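Biliverdin reductase (Synechocystis sp., PDB 5B3U) probably reduces biliverdin, using NADPH as the hydride donor. Local coordinates at residues E131-L136 and G281-L286; R157-M162 and E248-L253. One frame throughout, in Å; residues are numbered along the deposited sequence.

Interaction 1 of 2, residues E131-L136 and G281-L286; sequences EHIELL and GSRRGL. With PO4 (phosphate ion), chain D.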
loop_
_atom_site.group_PDB
_atom_site.type_symbol
_atom_site.label_atom_id
_atom_site.label_comp_id
_atom_site.label_asym_id
_atom_site.label_seq_id
_atom_site.Cartn_x
_atom_site.Cartn_y
_atom_site.Cartn_z
ATOM N N GLU A 131 4.261 -5.526 -2.181
ATOM C CA GLU A 131 3.141 -5.999 -1.387
ATOM C C GLU A 131 2.400 -4.790 -0.838
ATOM O O GLU A 131 2.851 -3.650 -0.967
ATOM C CB GLU A 131 3.597 -6.925 -0.251
ATOM C CG GLU A 131 3.103 -8.375 -0.345
ATOM C CD GLU A 131 1.582 -8.542 -0.266
ATOM O OE1 GLU A 131 0.828 -7.541 -0.324
ATOM O OE2 GLU A 131 1.134 -9.704 -0.124
ATOM N N HIS A 132 1.253 -5.047 -0.210
ATOM C CA HIS A 132 0.408 -3.987 0.346
ATOM C C HIS A 132 -0.147 -4.502 1.671
ATOM O O HIS A 132 -1.172 -5.189 1.701
ATOM C CB HIS A 132 -0.700 -3.601 -0.623
ATOM C CG HIS A 132 -1.378 -2.314 -0.279
ATOM N ND1 HIS A 132 -2.446 -1.820 -0.995
ATOM C CD2 HIS A 132 -1.133 -1.412 0.702
ATOM C CE1 HIS A 132 -2.833 -0.671 -0.469
ATOM N NE2 HIS A 132 -2.053 -0.402 0.562
ATOM N N ILE A 133 0.531 -4.157 2.765
ATOM C CA ILE A 133 0.236 -4.744 4.066
ATOM C C ILE A 133 -0.031 -3.655 5.099
ATOM O O ILE A 133 -0.803 -3.860 6.043
ATOM C CB ILE A 133 1.386 -5.667 4.515
ATOM C CG1 ILE A 133 1.597 -6.785 3.492
ATOM C CG2 ILE A 133 1.110 -6.260 5.888
ATOM C CD1 ILE A 133 2.806 -7.650 3.770
ATOM N N GLU A 134 0.594 -2.487 4.926
ATOM C CA GLU A 134 0.466 -1.436 5.932
ATOM C C GLU A 134 -0.970 -0.944 6.065
ATOM O O GLU A 134 -1.390 -0.551 7.160
ATOM C CB GLU A 134 1.392 -0.266 5.604
ATOM C CG GLU A 134 1.431 0.792 6.696
ATOM C CD GLU A 134 2.201 2.027 6.287
ATOM O OE1 GLU A 134 3.447 1.965 6.261
ATOM O OE2 GLU A 134 1.561 3.057 5.994
ATOM N N LEU A 135 -1.736 -0.956 4.978
ATOM C CA LEU A 135 -3.132 -0.527 5.001
ATOM C C LEU A 135 -4.019 -1.765 5.084
ATOM O O LEU A 135 -4.206 -2.475 4.092
ATOM C CB LEU A 135 -3.473 0.313 3.775
ATOM C CG LEU A 135 -4.901 0.870 3.779
ATOM C CD1 LEU A 135 -5.074 1.917 4.872
ATOM C CD2 LEU A 135 -5.290 1.429 2.419
ATOM N N LEU A 136 -4.560 -2.019 6.277
ATOM C CA LEU A 136 -5.570 -3.054 6.501
ATOM C C LEU A 136 -5.115 -4.415 5.976
ATOM O O LEU A 136 -5.858 -5.131 5.302
ATOM C CB LEU A 136 -6.907 -2.650 5.876
ATOM C CG LEU A 136 -7.554 -1.344 6.341
ATOM C CD1 LEU A 136 -8.869 -1.128 5.612
ATOM C CD2 LEU A 136 -7.768 -1.341 7.847
ATOM N N GLY A 281 -5.836 -10.790 12.362
ATOM C CA GLY A 281 -4.447 -10.937 12.724
ATOM C C GLY A 281 -3.671 -9.640 12.614
ATOM O O GLY A 281 -4.095 -8.673 11.982
ATOM N N SER A 282 -2.504 -9.629 13.250
ATOM C CA SER A 282 -1.650 -8.453 13.221
ATOM C C SER A 282 -0.974 -8.313 11.862
ATOM O O SER A 282 -0.701 -9.298 11.171
ATOM C CB SER A 282 -0.595 -8.532 14.323
ATOM O OG SER A 282 0.228 -7.378 14.327
ATOM N N ARG A 283 -0.717 -7.062 11.475
ATOM C CA ARG A 283 0.098 -6.819 10.290
ATOM C C ARG A 283 1.559 -7.157 10.552
ATOM O O ARG A 283 2.305 -7.453 9.610
ATOM C CB ARG A 283 -0.041 -5.364 9.846
ATOM C CG ARG A 283 -1.368 -5.035 9.177
ATOM C CD ARG A 283 -1.636 -3.538 9.218
ATOM N NE ARG A 283 -1.492 -3.009 10.572
ATOM C CZ ARG A 283 -1.295 -1.727 10.862
ATOM N NH1 ARG A 283 -1.211 -0.827 9.891
ATOM N NH2 ARG A 283 -1.175 -1.345 12.127
ATOM N N ARG A 284 1.978 -7.115 11.822
ATOM C CA ARG A 284 3.339 -7.500 12.180
ATOM C C ARG A 284 3.661 -8.901 11.674
ATOM O O ARG A 284 4.761 -9.148 11.161
ATOM C CB ARG A 284 3.512 -7.421 13.699
ATOM C CG ARG A 284 3.174 -6.068 14.312
ATOM C CD ARG A 284 3.659 -5.991 15.752
ATOM N NE ARG A 284 4.900 -5.231 15.867
ATOM C CZ ARG A 284 6.080 -5.751 16.184
ATOM N NH1 ARG A 284 6.197 -7.048 16.422
ATOM N NH2 ARG A 284 7.143 -4.960 16.263
ATOM N N GLY A 285 2.708 -9.827 11.801
ATOM C CA GLY A 285 2.950 -11.192 11.365
ATOM C C GLY A 285 3.077 -11.320 9.859
ATOM O O GLY A 285 3.926 -12.066 9.361
ATOM N N LEU A 286 2.239 -10.595 9.112
ATOM C CA LEU A 286 2.291 -10.672 7.655
ATOM C C LEU A 286 3.542 -10.004 7.100
ATOM O O LEU A 286 4.085 -10.456 6.085
ATOM C CB LEU A 286 1.035 -10.043 7.052
ATOM C CG LEU A 286 -0.299 -10.638 7.507
ATOM C CD1 LEU A 286 -1.439 -9.690 7.179
ATOM C CD2 LEU A 286 -0.525 -11.999 6.865
HETATM P P PO4 D . -1.545 -4.302 14.045
HETATM O O1 PO4 D . -1.415 -5.265 15.202
HETATM O O2 PO4 D . -1.860 -5.072 12.784
HETATM O O3 PO4 D . -2.652 -3.321 14.341
HETATM O O4 PO4 D . -0.264 -3.527 13.867
#
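Arg283 NH1 donates to the backbone carbonyl O of Glu134 at 2.8 Å, the one hydrogen bond between loop 131-136 and segment 281-286. The carbonyl oxygen lies almost in the guanidinium plane, at its edge, and the N-H...O angle is 146°. The rest of the guanidinium edge is turned to a phosphate ion, probably from the crystallisation liquor: Arg283 NE reaches PO4 O2 at 3.0 Å in a nearly straight bond, and its NH2 reaches PO4 O4 at 2.9 Å. The backbone N of Arg283 binds the same O2, and Ser282 OG meets PO4 O1 at 2.8 Å. A bend at chi3 (-51°) turns the guanidinium back so that NE and the backbone N share one phosphate oxygen. The anion thus sits at the N-terminus of helix 283-300, where Ser282 is the N-cap and its OG also accepts from Arg284 N. The loop itself follows the last strand of the Rossmann sheet, so this contact ties the nucleotide-binding domain to the C-terminal alpha/beta domain. Glu134 OE1 accepts from Ala24 N and Arg283 makes a cation-pi contact with Tyr23; both partners belong to the NADP(+) site. The apolar share is modest: Ile133 CG2 packs on Leu286 CB at 4.0 Å, while CD1 approaches Leu286 O. A leucine in place of Arg283 would probably leave the Glu134 carbonyl without this donor and weaken the hold on the anion.

Interaction 2 of 2, residues R157-M162 and E248-L253; sequences RYSTIM and ERIFTL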
loop_
_atom_site.group_PDB
_atom_site.type_symbol
_atom_site.label_atom_id
_atom_site.label_comp_id
_atom_site.label_asym_id
_atom_site.label_seq_id
_atom_site.Cartn_x
_atom_site.Cartn_y
_atom_site.Cartn_z
ATOM N N ARG A 157 -18.984 -1.685 0.454
ATOM C CA ARG A 157 -18.663 -0.281 0.677
ATOM C C ARG A 157 -17.429 -0.181 1.559
ATOM O O ARG A 157 -17.372 -0.792 2.630
ATOM C CB ARG A 157 -19.837 0.471 1.316
ATOM C CG ARG A 157 -19.576 1.957 1.510
ATOM C CD ARG A 157 -20.800 2.674 2.062
ATOM N NE ARG A 157 -20.461 3.994 2.586
ATOM C CZ ARG A 157 -20.532 5.122 1.887
ATOM N NH1 ARG A 157 -20.939 5.100 0.624
ATOM N NH2 ARG A 157 -20.200 6.274 2.453
ATOM N N TYR A 158 -16.450 0.594 1.100
ATOM C CA TYR A 158 -15.166 0.766 1.774
ATOM C C TYR A 158 -14.924 2.265 1.894
ATOM O O TYR A 158 -14.597 2.925 0.902
ATOM C CB TYR A 158 -14.054 0.066 0.988
ATOM C CG TYR A 158 -12.635 0.294 1.466
ATOM C CD1 TYR A 158 -12.346 0.548 2.802
ATOM C CD2 TYR A 158 -11.576 0.241 0.567
ATOM C CE1 TYR A 158 -11.040 0.751 3.223
ATOM C CE2 TYR A 158 -10.275 0.440 0.978
ATOM C CZ TYR A 158 -10.011 0.695 2.303
ATOM O OH TYR A 158 -8.709 0.894 2.706
ATOM N N SER A 159 -15.097 2.804 3.100
ATOM C CA SER A 159 -15.105 4.244 3.318
ATOM C C SER A 159 -14.065 4.621 4.363
ATOM O O SER A 159 -14.068 4.080 5.473
ATOM C CB SER A 159 -16.493 4.721 3.761
ATOM O OG SER A 159 -16.481 6.096 4.099
ATOM N N THR A 160 -13.187 5.557 4.006
ATOM C CA THR A 160 -12.163 6.078 4.907
ATOM C C THR A 160 -12.317 7.592 4.979
ATOM O O THR A 160 -12.061 8.294 3.994
ATOM C CB THR A 160 -10.760 5.699 4.433
ATOM O OG1 THR A 160 -10.693 4.286 4.204
ATOM C CG2 THR A 160 -9.725 6.093 5.478
ATOM N N ILE A 161 -12.733 8.091 6.141
ATOM C CA ILE A 161 -12.893 9.522 6.375
ATOM C C ILE A 161 -12.151 9.872 7.659
ATOM O O ILE A 161 -12.413 9.280 8.712
ATOM C CB ILE A 161 -14.372 9.932 6.460
ATOM C CG1 ILE A 161 -14.980 9.999 5.056
ATOM C CG2 ILE A 161 -14.516 11.267 7.171
ATOM C CD1 ILE A 161 -16.471 9.730 5.007
ATOM N N MET A 162 -11.222 10.825 7.569
ATOM C CA MET A 162 -10.337 11.182 8.674
ATOM C C MET A 162 -10.279 12.699 8.789
ATOM O O MET A 162 -9.686 13.366 7.935
ATOM C CB MET A 162 -8.941 10.592 8.462
ATOM C CG MET A 162 -7.859 11.183 9.352
ATOM S SD MET A 162 -8.125 10.856 11.103
ATOM C CE MET A 162 -8.380 9.083 11.085
ATOM N N GLU A 248 -14.818 7.795 9.694
ATOM C CA GLU A 248 -15.313 6.503 9.240
ATOM C C GLU A 248 -14.137 5.629 8.840
ATOM O O GLU A 248 -13.255 6.070 8.098
ATOM C CB GLU A 248 -16.280 6.653 8.061
ATOM C CG GLU A 248 -17.539 5.815 8.201
ATOM C CD GLU A 248 -18.427 5.877 6.974
ATOM O OE1 GLU A 248 -19.374 5.066 6.883
ATOM O OE2 GLU A 248 -18.179 6.734 6.100
ATOM N N ARG A 249 -14.125 4.390 9.336
ATOM C CA ARG A 249 -13.124 3.394 8.973
ATOM C C ARG A 249 -13.871 2.071 8.789
ATOM O O ARG A 249 -13.758 1.150 9.592
ATOM C CB ARG A 249 -12.024 3.261 10.031
ATOM C CG ARG A 249 -11.091 4.455 10.194
ATOM C CD ARG A 249 -9.672 3.972 10.504
ATOM N NE ARG A 249 -9.643 3.089 11.667
ATOM C CZ ARG A 249 -8.707 2.175 11.897
ATOM N NH1 ARG A 249 -7.719 2.005 11.032
ATOM N NH2 ARG A 249 -8.770 1.427 12.991
ATOM N N ILE A 250 -14.648 1.974 7.713
ATOM C CA ILE A 250 -15.611 0.894 7.538
ATOM C C ILE A 250 -15.321 0.170 6.230
ATOM O O ILE A 250 -15.105 0.806 5.192
ATOM C CB ILE A 250 -17.056 1.425 7.575
ATOM C CG1 ILE A 250 -18.045 0.293 7.315
ATOM C CG2 ILE A 250 -17.246 2.563 6.582
ATOM C CD1 ILE A 250 -18.054 -0.738 8.407
ATOM N N PHE A 251 -15.301 -1.160 6.294
ATOM C CA PHE A 251 -15.197 -2.029 5.125
ATOM C C PHE A 251 -16.299 -3.069 5.259
ATOM O O PHE A 251 -16.244 -3.922 6.150
ATOM C CB PHE A 251 -13.817 -2.687 5.041
ATOM C CG PHE A 251 -13.455 -3.181 3.664
ATOM C CD1 PHE A 251 -14.410 -3.274 2.664
ATOM C CD2 PHE A 251 -12.151 -3.554 3.374
ATOM C CE1 PHE A 251 -14.072 -3.727 1.403
ATOM C CE2 PHE A 251 -11.806 -4.007 2.115
ATOM C CZ PHE A 251 -12.768 -4.094 1.128
ATOM N N THR A 252 -17.303 -2.992 4.389
ATOM C CA THR A 252 -18.486 -3.836 4.477
ATOM C C THR A 252 -18.685 -4.579 3.165
ATOM O O THR A 252 -18.536 -3.997 2.088
ATOM C CB THR A 252 -19.738 -3.008 4.793
ATOM O OG1 THR A 252 -19.493 -2.188 5.941
ATOM C CG2 THR A 252 -20.926 -3.914 5.071
ATOM N N LEU A 253 -19.021 -5.863 3.261
ATOM C CA LEU A 253 -19.282 -6.699 2.094
ATOM C C LEU A 253 -20.562 -7.483 2.337
ATOM O O LEU A 253 -20.665 -8.213 3.329
ATOM C CB LEU A 253 -18.112 -7.649 1.813
ATOM C CG LEU A 253 -16.718 -7.041 1.627
ATOM C CD1 LEU A 253 -15.978 -6.921 2.955
ATOM C CD2 LEU A 253 -15.906 -7.846 0.623
#
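Glu248 OE2 accepts from Ser159 OG at 2.7 Å, the hydroxyl coming from above the carboxylate plane. The Ser159 torsion (chi1 174°) swings OG away from the backbone N and across to the glutamate, whose chain runs extended beyond CG. Ile161 CD1 touches the same oxygen, and Arg157 NH2 stands 4.2 Å from Glu248 OE2, where the opposite charges probably attract weakly, too far for a salt bridge; the arginine's NH1 pairs with Glu235 instead. Ile250 CG2 packs against Ser159 CB on the face that carries Ser159, Ile161 and Glu248. Strands 153-163 and 248-255 are antiparallel neighbours in the large mixed sheet of the C-terminal domain characteristic of the Gfo/Idh/MocA family. Here paired backbone bonds join Arg157 to Thr252, Ser159 to Ile250 and Ile161 to Glu248, the Ser159 N to Ile250 O bond measuring 2.9 Å. On the opposite face, at the non-hydrogen-bonded pair Tyr158 and Phe251, the rings form an offset face-to-face stack, Tyr158 CG over the centre of the Phe251 ring, centroids 4.5 Å apart and planes 19° from parallel. Tyr158 CB also lies over the Phe251 ring in a CH-pi contact, 4.1 Å from its centroid. Helix 183-189 covers this aromatic pair, with Arg188 and Ala185 against Tyr158 and Ile189 against Phe251.

Interaction 1 is a surface contact between domains, a loop of the Rossmann part against a helix start, held by one arginine-to-carbonyl bond and a little aliphatic packing, with an anion bound on the helix side. Interaction 2 is partly buried and lies within the C-terminal sheet, where regular backbone pairing does most of the holding, with an aromatic stack on one face and a serine-glutamate bond on the other. Their centres are about 17 Å apart, yet they touch: Leu135 CD2 and Leu136 CD1 of interaction 1 both pack against the Tyr158 OH of interaction 2. Interaction 1 borders the NADP(+) site directly, whereas in interaction 2 the side chains of Tyr158 and Arg249 lie about 10 Å from those of the NADP(+)-binding Tyr105 and Tyr23, respectively.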